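Local atomic coordinates of esterase B (PDB entry 4OUK), a protein that probably hydrolyses carboxylic ester bonds as an esterase of the alpha/beta-hydrolase fold. Residues 181-186 and 279-284. The protein carries 1 engineered substitution. Sequence-based numbering, arbitrary orientation.
Sequences ALVCPV and VFNVQH. With C63 ((2R)-2,3-bis(hexyloxy)propyl hydrogen (S)-pentylphosphonate), chain B.
With chi1 at 177°, Val183 sets CG1 anti to its backbone N and places it against the amide of Asn281, whose CG sits between backbone N and carbonyl carbon (chi1 61°) and brings the amide back to meet it. This is the alpha/beta-hydrolase fold: strand 179-183, which runs parallel to its neighbours in the central mixed sheet, ends against the short helix 280-283, which follows His278, probably the triad histidine. The two side chains approach from opposite directions, Val183 CG1 lying 3.4 Å from Asn281 OD1. Val183 CG2 is 3.9 Å from Asn281 ND2. Both methyls thus lean on the amide, a van der Waals contact without a hydrogen bond; ND2 bonds instead to Asn294 of helix 288-311, so an asparagine here can pack on the strand and tie two helices together. A leucine in its place would probably leave Asn294 OD1 without this donor and let the short helix shift against the strand. Branched valine suits the apolar layer: Val183 CG1 also meets Val282 CG2 at 4.2 Å. Compact Cys184 fits the turn after the strand, its side chain touching His278 and Asp243. Its CB rests 4.0 Å from Val279 CG1. Cys184 SG lies 3.9 Å from Val279 N.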
ATOM      1  N   ALA A 181      -7.448  -0.095   2.032  1.00 17.56           N
ATOM      2  CA  ALA A 181      -7.713   0.884   0.976  1.00 18.42           C
ATOM      3  C   ALA A 181      -6.645   0.793  -0.087  1.00 20.44           C
ATOM      4  O   ALA A 181      -5.472   1.006   0.206  1.00 19.62           O
ATOM      5  CB  ALA A 181      -7.764   2.323   1.536  1.00 19.20           C
ATOM      6  N   LEU A 182      -7.056   0.461  -1.289  1.00 19.22           N
ATOM      7  CA  LEU A 182      -6.165   0.254  -2.402  1.00 22.23           C
ATOM      8  C   LEU A 182      -6.287   1.448  -3.340  1.00 21.12           C
ATOM      9  O   LEU A 182      -7.373   1.742  -3.813  1.00 20.01           O
ATOM     10  CB  LEU A 182      -6.537  -1.025  -3.149  1.00 21.92           C
ATOM     11  CG  LEU A 182      -6.577  -2.297  -2.296  1.00 25.17           C
ATOM     12  CD1 LEU A 182      -6.852  -3.535  -3.160  1.00 25.99           C
ATOM     13  CD2 LEU A 182      -5.285  -2.498  -1.508  1.00 24.36           C
ATOM     14  N   VAL A 183      -5.175   2.110  -3.593  1.00 19.08           N
ATOM     15  CA  VAL A 183      -5.137   3.299  -4.449  1.00 20.31           C
ATOM     16  C   VAL A 183      -4.520   2.885  -5.814  1.00 21.18           C
ATOM     17  O   VAL A 183      -3.344   2.478  -5.895  1.00 21.04           O
ATOM     18  CB  VAL A 183      -4.418   4.517  -3.784  1.00 20.31           C
ATOM     19  CG1 VAL A 183      -4.366   5.670  -4.755  1.00 22.54           C
ATOM     20  CG2 VAL A 183      -5.119   4.965  -2.512  1.00 21.37           C
ATOM     21  N   CYS A 184      -5.352   3.005  -6.874  1.00 21.05           N
ATOM     22  CA  CYS A 184      -5.043   2.492  -8.206  1.00 23.45           C
ATOM     23  C   CYS A 184      -4.197   1.190  -8.148  1.00 22.68           C
ATOM     24  O   CYS A 184      -3.085   1.144  -8.711  1.00 20.54           O
ATOM     25  CB  CYS A 184      -4.241   3.498  -8.960  1.00 27.14           C
ATOM     26  SG  CYS A 184      -5.075   5.053  -9.068  1.00 30.91           S
ATOM     27  N   PRO A 185      -4.702   0.159  -7.439  1.00 22.33           N
ATOM     28  CA  PRO A 185      -3.871  -1.028  -7.298  1.00 22.83           C
ATOM     29  C   PRO A 185      -3.656  -1.744  -8.622  1.00 24.67           C
ATOM     30  O   PRO A 185      -4.513  -1.622  -9.534  1.00 25.29           O
ATOM     31  CB  PRO A 185      -4.743  -1.910  -6.429  1.00 21.90           C
ATOM     32  CG  PRO A 185      -6.161  -1.550  -6.882  1.00 21.07           C
ATOM     33  CD  PRO A 185      -6.079  -0.069  -6.939  1.00 22.41           C
ATOM     34  N   VAL A 186      -2.536  -2.484  -8.710  1.00 24.85           N
ATOM     35  CA  VAL A 186      -2.304  -3.514  -9.755  1.00 25.22           C
ATOM     36  C   VAL A 186      -2.401  -4.863  -9.070  1.00 23.84           C
ATOM     37  O   VAL A 186      -1.412  -5.466  -8.777  1.00 24.02           O
ATOM     38  CB  VAL A 186      -0.966  -3.235 -10.456  1.00 25.26           C
ATOM     39  CG1 VAL A 186      -0.673  -4.237 -11.568  1.00 28.86           C
ATOM     40  CG2 VAL A 186      -1.091  -1.891 -11.135  1.00 28.68           C
ATOM     41  N   VAL A 279      -2.197   7.699  -9.224  1.00 25.22           N
ATOM     42  CA  VAL A 279      -2.044   7.940  -7.812  1.00 22.11           C
ATOM     43  C   VAL A 279      -1.952   9.413  -7.428  1.00 21.08           C
ATOM     44  O   VAL A 279      -1.148   9.803  -6.574  1.00 20.57           O
ATOM     45  CB  VAL A 279      -0.959   7.027  -7.150  1.00 22.56           C
ATOM     46  CG1 VAL A 279      -1.164   5.595  -7.561  1.00 27.15           C
ATOM     47  CG2 VAL A 279       0.452   7.396  -7.502  1.00 24.98           C
ATOM     48  N   PHE A 280      -2.795  10.220  -8.075  1.00 22.21           N
ATOM     49  CA  PHE A 280      -2.802  11.697  -7.887  1.00 20.72           C
ATOM     50  C   PHE A 280      -2.955  12.068  -6.412  1.00 19.86           C
ATOM     51  O   PHE A 280      -2.382  13.051  -5.917  1.00 17.62           O
ATOM     52  CB  PHE A 280      -3.884  12.354  -8.748  1.00 21.21           C
ATOM     53  CG  PHE A 280      -5.240  12.269  -8.174  1.00 20.69           C
ATOM     54  CD1 PHE A 280      -5.654  13.172  -7.224  1.00 20.83           C
ATOM     55  CD2 PHE A 280      -6.106  11.231  -8.544  1.00 21.46           C
ATOM     56  CE1 PHE A 280      -6.935  13.067  -6.640  1.00 19.83           C
ATOM     57  CE2 PHE A 280      -7.375  11.132  -7.984  1.00 22.91           C
ATOM     58  CZ  PHE A 280      -7.798  12.066  -7.029  1.00 21.76           C
ATOM     59  N   ASN A 281      -3.767  11.308  -5.684  1.00 21.18           N
ATOM     60  CA  ASN A 281      -4.061  11.685  -4.304  1.00 20.25           C
ATOM     61  C   ASN A 281      -2.920  11.368  -3.328  1.00 20.90           C
ATOM     62  O   ASN A 281      -2.923  11.842  -2.197  1.00 21.27           O
ATOM     63  CB  ASN A 281      -5.370  11.045  -3.816  1.00 20.29           C
ATOM     64  CG  ASN A 281      -5.313   9.526  -3.838  1.00 21.68           C
ATOM     65  OD1 ASN A 281      -5.177   8.941  -4.924  1.00 20.41           O
ATOM     66  ND2 ASN A 281      -5.366   8.896  -2.663  1.00 19.52           N
ATOM     67  N   VAL A 282      -1.944  10.581  -3.765  1.00 20.34           N
ATOM     68  CA  VAL A 282      -0.723  10.299  -3.006  1.00 23.29           C
ATOM     69  C   VAL A 282       0.387  11.270  -3.437  1.00 20.54           C
ATOM     70  O   VAL A 282       1.214  11.791  -2.652  1.00 17.81           O
ATOM     71  CB  VAL A 282      -0.256   8.822  -3.297  1.00 20.83           C
ATOM     72  CG1 VAL A 282       1.094   8.489  -2.673  1.00 19.02           C
ATOM     73  CG2 VAL A 282      -1.311   7.834  -2.849  1.00 21.49           C
ATOM     74  N   GLN A 283       0.465  11.477  -4.740  1.00 19.08           N
ATOM     75  CA  GLN A 283       1.529  12.351  -5.291  1.00 18.64           C
ATOM     76  C   GLN A 283       1.284  13.841  -5.073  1.00 17.76           C
ATOM     77  O   GLN A 283       2.230  14.591  -4.956  1.00 17.19           O
ATOM     78  CB  GLN A 283       1.660  12.112  -6.775  1.00 20.98           C
ATOM     79  CG  GLN A 283       2.196  10.745  -7.079  1.00 25.66           C
ATOM     80  CD  GLN A 283       2.639  10.659  -8.519  1.00 27.80           C
ATOM     81  OE1 GLN A 283       2.091  11.319  -9.373  1.00 27.56           O
ATOM     82  NE2 GLN A 283       3.659   9.898  -8.764  1.00 33.03           N
ATOM     83  N   HIS A 284       0.027  14.274  -4.975  1.00 18.57           N
ATOM     84  CA  HIS A 284      -0.309  15.695  -4.789  1.00 19.31           C
ATOM     85  C   HIS A 284      -1.325  15.876  -3.664  1.00 17.65           C
ATOM     86  O   HIS A 284      -2.502  16.091  -3.899  1.00 15.81           O
ATOM     87  CB  HIS A 284      -0.982  16.219  -6.046  1.00 22.38           C
ATOM     88  CG  HIS A 284      -0.129  16.060  -7.254  1.00 24.24           C
ATOM     89  ND1 HIS A 284       0.932  16.908  -7.523  1.00 24.22           N
ATOM     90  CD2 HIS A 284      -0.143  15.125  -8.243  1.00 30.08           C
ATOM     91  CE1 HIS A 284       1.525  16.518  -8.634  1.00 28.72           C
ATOM     92  NE2 HIS A 284       0.880  15.449  -9.104  1.00 30.92           N
TER
HETATM   93  P5  C63 B 401       2.631   1.365 -10.021  0.50 20.24           P
HETATM   94  O11 C63 B 401       3.426   1.015  -8.839  0.50 15.20           O
HETATM   95  C6  C63 B 401       2.903   0.264 -11.423  0.50 22.21           C
HETATM   96  C7  C63 B 401       2.608  -1.149 -11.028  0.50 23.91           C
HETATM   97  C8  C63 B 401       2.376  -2.057 -12.216  0.50 25.29           C
HETATM   98  C9  C63 B 401       3.667  -2.470 -12.882  0.50 25.70           C
HETATM   99  C10 C63 B 401       4.315  -1.292 -13.538  0.50 27.30           C
HETATM  100  O4  C63 B 401       2.862   2.845 -10.546  0.50 24.43           O
HETATM  101  C3  C63 B 401       3.911   2.904 -11.508  0.50 32.94           C
HETATM  102  C2  C63 B 401       3.475   2.593 -12.951  0.50 36.14           C
HETATM  103  O13 C63 B 401       4.509   1.928 -13.708  0.50 36.20           O
HETATM  104  C14 C63 B 401       4.717   2.453 -15.026  0.50 33.05           C
HETATM  105  C15 C63 B 401       5.767   3.574 -15.040  0.50 30.95           C
HETATM  106  C16 C63 B 401       7.179   3.037 -15.251  0.50 29.14           C
HETATM  107  C17 C63 B 401       8.275   3.844 -14.551  0.50 24.89           C
HETATM  108  C1  C63 B 401       3.076   3.878 -13.673  0.50 38.70           C
HETATM  109  O20 C63 B 401       2.998   3.686 -15.097  0.50 40.34           O
HETATM  110  C21 C63 B 401       1.835   4.304 -15.695  0.50 36.62           C
HETATM  111  C22 C63 B 401       1.741   4.066 -17.215  0.50 36.99           C
HETATM  112  C23 C63 B 401       2.399   2.780 -17.710  0.50 37.95           C
HETATM  113  C24 C63 B 401       2.703   2.807 -19.217  0.50 37.93           C
HETATM  114  C25 C63 B 401       4.217   2.832 -19.475  0.50 38.15           C
HETATM  115  C26 C63 B 401       4.778   1.494 -19.910  0.50 36.75           C